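Local coordinates for protein shikimate dehydrogenase (NADP(+)) (Thermotoga maritima, PDB 3U62) that probably catalyses the reversible NADPH-linked reduction of 3-dehydroshikimate to shikimate, a step in the chorismate pathway that leads to the aromatic amino acids, at residues K100-V105 against H217-N222; A122-L127 against F150-F155; W136-T141 against D161-K166. All blocks are in the same frame, centred on the assembly; numbering follows the deposited sequence.

Contact 1. Residues K100-V105 against H217-N222; sequences KSLEGV and HIIKGN
With chi1 at 180°, Val105 swings CG1 opposite the backbone N and toward the imidazole of His217, which comes from the opposite direction. CG1 lies 3.7 Å from His217 CD2, while the other methyl, CG2, sits over one face of the ring. On Leu102 and Ile219 the branch that reaches across (CG, and CG1 of the isoleucine) is anti to the carbonyl carbon, and the two chains cross obliquely until Leu102 CD2 and Ile219 CD1 are 3.8 Å apart. The same Ile219 methyl is 4.4 Å from Ser101 O, at the last turn of helix 94-101.

Leu102 leaves the helical conformation and begins a type II beta turn to Val105, closed by Val105 N to Leu102 O at 3.1 Å. The turn thus presents both apolar residues to strand 217-219, the edge strand of the parallel Rossmann-type sheet. Tyr197 of the adjacent strand 195-198 touches Leu102 and Ile219 and also hydrogen-bonds Ser101 OG, whose other partner is Val98 O. Just beyond the strand lies Gly221, predicted to bind NADP(+).

No hydrogen bond or salt bridge spans the two segments. The turn that follows helix 94-101 is therefore held against the sheet edge by methyl and ring contacts, an association that depends on fit of shape more than on directional bonds.

Contact 2. Residues A122-L127 against F150-F155; sequences AVIYAL and FPVKIF
Ile124 and Phe150 meet through a CH-pi contact: the isoleucine CG2 methyl stands over one face of the phenyl ring, 4.0 Å from its centroid and 27° off the ring normal. The methyl is displaced toward the attached end of the ring, since its nearest ring atom is Phe150 CG at 3.6 Å and Phe150 CB follows at 3.7 Å. Chi1 of Ile124, -63°, directs CG1 opposite the carbonyl carbon and turns CG2 away from the backbone N, out from helix 118-129 toward the phenylalanine.

The other contacts are plain apolar ones. The same CG2 methyl also meets Val152 CG1 at 3.9 Å, so one branch of the isoleucine touches both residues flanking Pro151. That proline centres an inverse gamma turn, with Val152 N bonded to Phe150 O at 2.8 Å, and the tight bend brings the side chains before and after it to bear on the same methyl. From the next position of the helix, Tyr125 offers its ring edge: CD1 lies 4.2 Å from Phe150 CE2, which sits near the plane of the tyrosine ring. Tyr125 also packs edge-to-face with Trp95 and touches helix 74-79.

In the Rossmann-type NADP(+) domain, helix 118-129 follows the glycine-rich loop predicted to bind the cofactor. Here it packs against the connection that leads into edge strand 153-156. Val137 of the neighbouring strand 135-139 touches both Ile124 and Val152 and extends the apolar cluster under the helix.

No hydrogen bond crosses between the segments, so the helix and this connection adhere through dispersion and burial of hydrocarbon, with the phenyl face as the broad surface that receives the methyl.

Contact 3. Residues W136-T141 against D161-K166; sequences WVVNRT and DEVVKK. With SO4 (sulfate ion), chain E; SO4 (sulfate ion), chain D.
Trp136 lays the six-membered part of its indole along the last turn of helix 160-165, its rim meeting the backbone carbonyl of Val163. CZ3 is 3.3 Å from Val163 O, which lies in the ring plane at the edge. CZ3 and its neighbour CH2 also both lie 3.9 Å from Lys166 CB, the lysine chain crossing the indole at about a right angle before its extended end leads away. Beside them the valines slide past each other in opposite directions, Val138 CG2 to Val163 CG2 at 3.6 Å. An alanine in place of Trp136 would remove the indole and is likely to leave a gap beside Val163 and Lys166, uncovering the end of the helix.

The strand and helix belong to the Rossmann-type domain, where strand 135-139 runs into a loop predicted to bind NADP(+). That loop holds a sulfate, probably from the crystallisation liquor. Its O2 receives Asn139 ND2 at 2.9 Å, Thr141 N at 3.1 Å and Thr141 OG1, while O3 is shared by Arg140 N and Arg140 NE, the latter bond almost straight at 176°. This set of backbone and side-chain donors is consistent with a site for the 2'-phosphate of NADP(+). A bend at chi3 of Arg140, -64°, folds the guanidinium back so that this O3 lies at its edge, near its plane. Arg140 NH2 reaches a second sulfate and bonds the O3 of that ion at 2.9 Å. Ala116 N and Arg144 NH1 are among further donors to the sulfates.

From the N terminus, the chain leaves helix 94-101 through 100-105, the first half of contact 1, whose loop closes only at 217-222, at the far edge strand of the parallel sheet. Contacts 2 and 3 both lie nested inside that loop. They cross each other: 122-127 comes first, then 136-141, then 150-155, which closes contact 2, and finally 161-166, which closes contact 3. Their interleaving follows neighbouring strands 135-139 and 153-156, joined by backbone bonds such as Lys153 O to Val137 N. Contact 2 ties helix 118-129 to the approach to strand 153-156; contact 3 ties strand 135-139 to helix 160-165; contact 1 ties the turn after helix 94-101 to strand 217-219 at the opposite edge.

Contact 1. Residues K100-V105 against H217-N222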
loop_
_atom_site.group_PDB
_atom_site.type_symbol
_atom_site.label_atom_id
_atom_site.label_comp_id
_atom_site.label_asym_id
_atom_site.label_seq_id
_atom_site.Cartn_x
_atom_site.Cartn_y
_atom_site.Cartn_z
ATOM N N LYS A 100 10.152 -5.210 1.944
ATOM C CA LYS A 100 10.202 -6.546 2.530
ATOM C C LYS A 100 9.497 -7.604 1.678
ATOM O O LYS A 100 9.913 -8.769 1.674
ATOM C CB LYS A 100 9.676 -6.536 3.967
ATOM C CG LYS A 100 10.607 -5.822 4.947
ATOM C CD LYS A 100 10.335 -6.187 6.404
ATOM C CE LYS A 100 10.808 -7.601 6.737
ATOM N NZ LYS A 100 12.303 -7.819 6.273
ATOM N N SER A 101 8.447 -7.206 0.958
ATOM C CA SER A 101 7.736 -8.117 0.053
ATOM C C SER A 101 8.613 -8.558 -1.120
ATOM O O SER A 101 8.385 -9.615 -1.712
ATOM C CB SER A 101 6.448 -7.476 -0.477
ATOM O OG SER A 101 6.726 -6.463 -1.427
ATOM N N LEU A 102 9.610 -7.739 -1.443
ATOM C CA LEU A 102 10.505 -8.000 -2.566
ATOM C C LEU A 102 11.865 -8.545 -2.133
ATOM O O LEU A 102 12.820 -8.526 -2.916
ATOM C CB LEU A 102 10.683 -6.733 -3.413
ATOM C CG LEU A 102 9.459 -6.245 -4.196
ATOM C CD1 LEU A 102 9.626 -4.787 -4.599
ATOM C CD2 LEU A 102 9.189 -7.120 -5.421
ATOM N N GLU A 103 11.953 -9.026 -0.894
ATOM C CA GLU A 103 13.178 -9.659 -0.422
ATOM C C GLU A 103 13.531 -10.871 -1.273
ATOM O O GLU A 103 12.666 -11.687 -1.600
ATOM C CB GLU A 103 13.074 -10.035 1.055
ATOM C CG GLU A 103 13.516 -8.904 1.967
ATOM C CD GLU A 103 13.199 -9.136 3.433
ATOM O OE1 GLU A 103 12.900 -10.285 3.825
ATOM O OE2 GLU A 103 13.258 -8.146 4.205
ATOM N N GLY A 104 14.804 -10.956 -1.646
ATOM C CA GLY A 104 15.309 -12.043 -2.482
ATOM C C GLY A 104 15.062 -11.858 -3.970
ATOM O O GLY A 104 15.497 -12.680 -4.776
ATOM N N VAL A 105 14.372 -10.777 -4.334
ATOM C CA VAL A 105 13.975 -10.532 -5.722
ATOM C C VAL A 105 14.724 -9.336 -6.309
ATOM O O VAL A 105 14.792 -8.270 -5.690
ATOM C CB VAL A 105 12.437 -10.302 -5.840
ATOM C CG1 VAL A 105 12.025 -10.039 -7.287
ATOM C CG2 VAL A 105 11.669 -11.493 -5.283
ATOM N N HIS A 217 7.832 -13.372 -11.740
ATOM C CA HIS A 217 7.310 -13.050 -10.418
ATOM C C HIS A 217 5.991 -12.307 -10.510
ATOM O O HIS A 217 5.896 -11.251 -11.141
ATOM C CB HIS A 217 8.309 -12.221 -9.614
ATOM C CG HIS A 217 9.591 -12.931 -9.321
ATOM N ND1 HIS A 217 9.649 -14.108 -8.605
ATOM C CD2 HIS A 217 10.872 -12.608 -9.620
ATOM C CE1 HIS A 217 10.910 -14.488 -8.493
ATOM N NE2 HIS A 217 11.670 -13.596 -9.102
ATOM N N ILE A 218 4.971 -12.879 -9.879
ATOM C CA ILE A 218 3.657 -12.260 -9.799
ATOM C C ILE A 218 3.283 -12.152 -8.328
ATOM O O ILE A 218 2.973 -13.156 -7.675
ATOM C CB ILE A 218 2.600 -13.058 -10.590
ATOM C CG1 ILE A 218 3.040 -13.209 -12.048
ATOM C CG2 ILE A 218 1.240 -12.368 -10.515
ATOM C CD1 ILE A 218 2.558 -14.486 -12.716
ATOM N N ILE A 219 3.331 -10.928 -7.812
ATOM C CA ILE A 219 3.154 -10.688 -6.387
ATOM C C ILE A 219 1.911 -9.836 -6.136
ATOM O O ILE A 219 1.812 -8.708 -6.624
ATOM C CB ILE A 219 4.419 -10.024 -5.766
ATOM C CG1 ILE A 219 5.648 -10.921 -5.973
ATOM C CG2 ILE A 219 4.209 -9.736 -4.281
ATOM C CD1 ILE A 219 7.001 -10.210 -5.800
ATOM N N LYS A 220 0.961 -10.394 -5.386
ATOM C CA LYS A 220 -0.231 -9.657 -4.964
ATOM C C LYS A 220 0.062 -8.876 -3.687
ATOM O O LYS A 220 1.167 -8.947 -3.145
ATOM C CB LYS A 220 -1.418 -10.595 -4.719
ATOM C CG LYS A 220 -1.759 -11.548 -5.851
ATOM C CD LYS A 220 -3.005 -12.360 -5.507
ATOM C CE LYS A 220 -2.773 -13.315 -4.334
ATOM N NZ LYS A 220 -4.018 -14.044 -3.962
ATOM N N GLY A 221 -0.938 -8.147 -3.201
ATOM C CA GLY A 221 -0.762 -7.251 -2.061
ATOM C C GLY A 221 -0.669 -7.898 -0.691
ATOM O O GLY A 221 -0.521 -7.194 0.311
ATOM N N ASN A 222 -0.752 -9.227 -0.637
ATOM C CA ASN A 222 -0.746 -9.941 0.641
ATOM C C ASN A 222 0.578 -9.861 1.409
ATOM O O ASN A 222 0.568 -9.745 2.638
ATOM C CB ASN A 222 -1.202 -11.396 0.474
ATOM C CG ASN A 222 -0.319 -12.190 -0.473
ATOM O OD1 ASN A 222 0.238 -11.653 -1.432
ATOM N ND2 ASN A 222 -0.194 -13.487 -0.211
#

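Contact 2. Residues A122-L127 against F150-F155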
loop_
_atom_site.group_PDB
_atom_site.type_symbol
_atom_site.label_atom_id
_atom_site.label_comp_id
_atom_site.label_asym_id
_atom_site.label_seq_id
_atom_site.Cartn_x
_atom_site.Cartn_y
_atom_site.Cartn_z
ATOM N N ALA A 122 4.521 5.583 -1.903
ATOM C CA ALA A 122 5.190 4.607 -1.041
ATOM C C ALA A 122 5.997 3.603 -1.865
ATOM O O ALA A 122 7.131 3.272 -1.510
ATOM C CB ALA A 122 4.177 3.891 -0.163
ATOM N N VAL A 123 5.408 3.128 -2.961
ATOM C CA VAL A 123 6.078 2.197 -3.869
ATOM C C VAL A 123 7.313 2.847 -4.502
ATOM O O VAL A 123 8.385 2.237 -4.529
ATOM C CB VAL A 123 5.105 1.651 -4.953
ATOM C CG1 VAL A 123 5.859 0.972 -6.091
ATOM C CG2 VAL A 123 4.109 0.684 -4.328
ATOM N N ILE A 124 7.163 4.080 -4.985
ATOM C CA ILE A 124 8.277 4.824 -5.579
ATOM C C ILE A 124 9.418 5.006 -4.573
ATOM O O ILE A 124 10.583 4.768 -4.904
ATOM C CB ILE A 124 7.830 6.195 -6.153
ATOM C CG1 ILE A 124 6.820 5.997 -7.289
ATOM C CG2 ILE A 124 9.038 6.992 -6.661
ATOM C CD1 ILE A 124 5.922 7.204 -7.536
ATOM N N TYR A 125 9.075 5.411 -3.350
ATOM C CA TYR A 125 10.057 5.565 -2.277
ATOM C C TYR A 125 10.801 4.254 -2.030
ATOM O O TYR A 125 12.027 4.247 -1.915
ATOM C CB TYR A 125 9.384 6.049 -0.988
ATOM C CG TYR A 125 10.348 6.382 0.133
ATOM C CD1 TYR A 125 10.877 7.666 0.266
ATOM C CD2 TYR A 125 10.723 5.415 1.067
ATOM C CE1 TYR A 125 11.761 7.976 1.297
ATOM C CE2 TYR A 125 11.605 5.713 2.099
ATOM C CZ TYR A 125 12.120 6.994 2.209
ATOM O OH TYR A 125 12.992 7.294 3.229
ATOM N N ALA A 126 10.050 3.156 -1.961
ATOM C CA ALA A 126 10.625 1.827 -1.762
ATOM C C ALA A 126 11.590 1.452 -2.887
ATOM O O ALA A 126 12.697 0.971 -2.624
ATOM C CB ALA A 126 9.522 0.790 -1.635
ATOM N N LEU A 127 11.168 1.681 -4.130
ATOM C CA LEU A 127 11.991 1.385 -5.304
ATOM C C LEU A 127 13.293 2.180 -5.302
ATOM O O LEU A 127 14.360 1.631 -5.587
ATOM C CB LEU A 127 11.213 1.649 -6.598
ATOM C CG LEU A 127 10.037 0.727 -6.936
ATOM C CD1 LEU A 127 9.161 1.356 -8.009
ATOM C CD2 LEU A 127 10.502 -0.663 -7.360
ATOM N N PHE A 150 9.168 13.104 -6.881
ATOM C CA PHE A 150 10.191 12.083 -7.104
ATOM C C PHE A 150 10.796 12.166 -8.510
ATOM O O PHE A 150 10.146 12.664 -9.432
ATOM C CB PHE A 150 9.597 10.690 -6.886
ATOM C CG PHE A 150 9.230 10.396 -5.458
ATOM C CD1 PHE A 150 7.895 10.319 -5.074
ATOM C CD2 PHE A 150 10.216 10.187 -4.497
ATOM C CE1 PHE A 150 7.546 10.041 -3.753
ATOM C CE2 PHE A 150 9.878 9.910 -3.174
ATOM C CZ PHE A 150 8.540 9.836 -2.801
ATOM N N PRO A 151 12.043 11.674 -8.678
ATOM C CA PRO A 151 12.702 11.674 -9.988
ATOM C C PRO A 151 12.149 10.574 -10.900
ATOM O O PRO A 151 12.808 9.556 -11.139
ATOM C CB PRO A 151 14.175 11.431 -9.642
ATOM C CG PRO A 151 14.144 10.682 -8.361
ATOM C CD PRO A 151 12.927 11.149 -7.617
ATOM N N VAL A 152 10.935 10.799 -11.393
ATOM C CA VAL A 152 10.232 9.842 -12.238
ATOM C C VAL A 152 9.800 10.510 -13.541
ATOM O O VAL A 152 9.774 11.740 -13.636
ATOM C CB VAL A 152 8.981 9.254 -11.518
ATOM C CG1 VAL A 152 9.383 8.466 -10.275
ATOM C CG2 VAL A 152 7.977 10.356 -11.158
ATOM N N LYS A 153 9.474 9.700 -14.545
ATOM C CA LYS A 153 8.787 10.200 -15.730
ATOM C C LYS A 153 7.297 9.942 -15.548
ATOM O O LYS A 153 6.909 8.948 -14.927
ATOM C CB LYS A 153 9.313 9.527 -16.998
ATOM C CG LYS A 153 10.754 9.894 -17.325
ATOM C CD LYS A 153 11.199 9.313 -18.652
ATOM C CE LYS A 153 12.630 9.724 -18.975
ATOM N NZ LYS A 153 13.063 9.248 -20.318
ATOM N N ILE A 154 6.467 10.839 -16.072
ATOM C CA ILE A 154 5.022 10.752 -15.859
ATOM C C ILE A 154 4.262 10.676 -17.185
ATOM O O ILE A 154 4.483 11.481 -18.092
ATOM C CB ILE A 154 4.499 11.920 -14.973
ATOM C CG1 ILE A 154 5.251 11.957 -13.635
ATOM C CG2 ILE A 154 2.992 11.774 -14.714
ATOM C CD1 ILE A 154 5.152 13.276 -12.885
ATOM N N PHE A 155 3.370 9.690 -17.275
ATOM C CA PHE A 155 2.577 9.429 -18.472
ATOM C C PHE A 155 1.100 9.301 -18.107
ATOM O O PHE A 155 0.763 9.029 -16.952
ATOM C CB PHE A 155 3.052 8.139 -19.152
ATOM C CG PHE A 155 4.513 8.138 -19.506
ATOM C CD1 PHE A 155 5.445 7.537 -18.666
ATOM C CD2 PHE A 155 4.958 8.738 -20.681
ATOM C CE1 PHE A 155 6.800 7.535 -18.987
ATOM C CE2 PHE A 155 6.310 8.742 -21.012
ATOM C CZ PHE A 155 7.234 8.137 -20.164
#

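Contact 3. Residues W136-T141 against D161-K166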
loop_
_atom_site.group_PDB
_atom_site.type_symbol
_atom_site.label_atom_id
_atom_site.label_comp_id
_atom_site.label_asym_id
_atom_site.label_seq_id
_atom_site.Cartn_x
_atom_site.Cartn_y
_atom_site.Cartn_z
ATOM N N TRP A 136 8.791 4.896 -14.293
ATOM C CA TRP A 136 7.789 5.568 -15.108
ATOM C C TRP A 136 6.426 5.465 -14.443
ATOM O O TRP A 136 5.879 4.371 -14.290
ATOM C CB TRP A 136 7.723 4.956 -16.510
ATOM C CG TRP A 136 9.030 4.918 -17.255
ATOM C CD1 TRP A 136 10.119 5.724 -17.056
ATOM C CD2 TRP A 136 9.370 4.052 -18.346
ATOM N NE1 TRP A 136 11.118 5.398 -17.938
ATOM C CE2 TRP A 136 10.686 4.378 -18.744
ATOM C CE3 TRP A 136 8.691 3.027 -19.022
ATOM C CZ2 TRP A 136 11.338 3.717 -19.790
ATOM C CZ3 TRP A 136 9.342 2.368 -20.061
ATOM C CH2 TRP A 136 10.652 2.719 -20.435
ATOM N N VAL A 137 5.888 6.610 -14.043
ATOM C CA VAL A 137 4.567 6.669 -13.434
ATOM C C VAL A 137 3.513 6.868 -14.518
ATOM O O VAL A 137 3.652 7.736 -15.382
ATOM C CB VAL A 137 4.478 7.793 -12.371
ATOM C CG1 VAL A 137 3.052 7.953 -11.852
ATOM C CG2 VAL A 137 5.430 7.514 -11.219
ATOM N N VAL A 138 2.472 6.043 -14.474
ATOM C CA VAL A 138 1.328 6.176 -15.367
ATOM C C VAL A 138 0.097 6.389 -14.497
ATOM O O VAL A 138 -0.295 5.496 -13.743
ATOM C CB VAL A 138 1.150 4.922 -16.258
ATOM C CG1 VAL A 138 -0.044 5.080 -17.184
ATOM C CG2 VAL A 138 2.409 4.658 -17.067
ATOM N N ASN A 139 -0.501 7.573 -14.581
ATOM C CA ASN A 139 -1.636 7.893 -13.717
ATOM C C ASN A 139 -2.801 8.596 -14.418
ATOM O O ASN A 139 -2.726 8.919 -15.607
ATOM C CB ASN A 139 -1.174 8.669 -12.474
ATOM C CG ASN A 139 -1.020 10.156 -12.730
ATOM O OD1 ASN A 139 -0.327 10.578 -13.658
ATOM N ND2 ASN A 139 -1.666 10.964 -11.897
ATOM N N ARG A 140 -3.869 8.829 -13.660
ATOM C CA ARG A 140 -5.133 9.300 -14.215
ATOM C C ARG A 140 -5.401 10.783 -13.973
ATOM O O ARG A 140 -5.893 11.474 -14.871
ATOM C CB ARG A 140 -6.295 8.466 -13.664
ATOM C CG ARG A 140 -6.262 6.998 -14.080
ATOM C CD ARG A 140 -7.134 6.133 -13.177
ATOM N NE ARG A 140 -6.645 6.113 -11.796
ATOM C CZ ARG A 140 -7.248 5.486 -10.786
ATOM N NH1 ARG A 140 -8.375 4.813 -10.985
ATOM N NH2 ARG A 140 -6.719 5.533 -9.571
ATOM N N THR A 141 -5.072 11.275 -12.780
ATOM C CA THR A 141 -5.463 12.631 -12.382
ATOM C C THR A 141 -4.308 13.628 -12.408
ATOM O O THR A 141 -3.179 13.303 -12.017
ATOM C CB THR A 141 -6.122 12.658 -10.978
ATOM O OG1 THR A 141 -5.150 12.328 -9.978
ATOM C CG2 THR A 141 -7.274 11.666 -10.891
ATOM N N ASP A 161 -0.228 0.987 -22.223
ATOM C CA ASP A 161 0.072 -0.147 -23.088
ATOM C C ASP A 161 1.440 -0.020 -23.770
ATOM O O ASP A 161 2.220 -0.976 -23.782
ATOM C CB ASP A 161 -1.044 -0.322 -24.120
ATOM C CG ASP A 161 -0.940 -1.626 -24.886
ATOM O OD1 ASP A 161 -1.389 -1.662 -26.050
ATOM O OD2 ASP A 161 -0.411 -2.618 -24.332
ATOM N N GLU A 162 1.723 1.160 -24.322
ATOM C CA GLU A 162 3.000 1.424 -24.993
ATOM C C GLU A 162 4.179 1.420 -24.029
ATOM O O GLU A 162 5.245 0.887 -24.354
ATOM C CB GLU A 162 2.978 2.776 -25.704
ATOM C CG GLU A 162 2.025 2.889 -26.870
ATOM C CD GLU A 162 1.674 4.343 -27.155
ATOM O OE1 GLU A 162 2.596 5.180 -27.346
ATOM O OE2 GLU A 162 0.466 4.656 -27.193
ATOM N N VAL A 163 3.997 2.026 -22.854
ATOM C CA VAL A 163 5.104 2.167 -21.904
ATOM C C VAL A 163 5.478 0.842 -21.232
ATOM O O VAL A 163 6.659 0.590 -20.973
ATOM C CB VAL A 163 4.878 3.292 -20.843
ATOM C CG1 VAL A 163 4.724 4.655 -21.517
ATOM C CG2 VAL A 163 3.687 2.987 -19.947
ATOM N N VAL A 164 4.479 0.000 -20.963
ATOM C CA VAL A 164 4.716 -1.316 -20.359
ATOM C C VAL A 164 5.513 -2.219 -21.308
ATOM O O VAL A 164 6.351 -3.010 -20.863
ATOM C CB VAL A 164 3.393 -1.996 -19.901
ATOM C CG1 VAL A 164 3.618 -3.457 -19.517
ATOM C CG2 VAL A 164 2.789 -1.243 -18.728
ATOM N N LYS A 165 5.263 -2.079 -22.608
ATOM C CA LYS A 165 6.000 -2.813 -23.638
ATOM C C LYS A 165 7.517 -2.592 -23.536
ATOM O O LYS A 165 8.302 -3.493 -23.841
ATOM C CB LYS A 165 5.486 -2.424 -25.031
ATOM C CG LYS A 165 6.159 -3.128 -26.210
ATOM C CD LYS A 165 5.837 -4.617 -26.258
ATOM C CE LYS A 165 6.571 -5.296 -27.401
ATOM N NZ LYS A 165 6.316 -6.763 -27.437
ATOM N N LYS A 166 7.915 -1.398 -23.093
ATOM C CA LYS A 166 9.329 -1.023 -22.977
ATOM C C LYS A 166 9.904 -1.246 -21.572
ATOM O O LYS A 166 11.061 -0.905 -21.304
ATOM C CB LYS A 166 9.523 0.440 -23.397
ATOM C CG LYS A 166 9.249 0.717 -24.871
ATOM C CD LYS A 166 9.571 2.162 -25.253
ATOM C CE LYS A 166 9.403 2.334 -26.782
ATOM N NZ LYS A 166 9.769 3.708 -27.230
HETATM S S SO4 E . -4.285 8.368 -10.056
HETATM O O1 SO4 E . -5.701 8.423 -9.703
HETATM O O2 SO4 E . -3.834 9.697 -10.467
HETATM O O3 SO4 E . -4.095 7.433 -11.160
HETATM O O4 SO4 E . -3.510 7.919 -8.901
HETATM S S SO4 D . -7.313 4.695 -5.739
HETATM O O1 SO4 D . -8.637 5.156 -5.326
HETATM O O2 SO4 D . -6.365 5.809 -5.698
HETATM O O3 SO4 D . -7.382 4.166 -7.099
HETATM O O4 SO4 D . -6.857 3.647 -4.830
#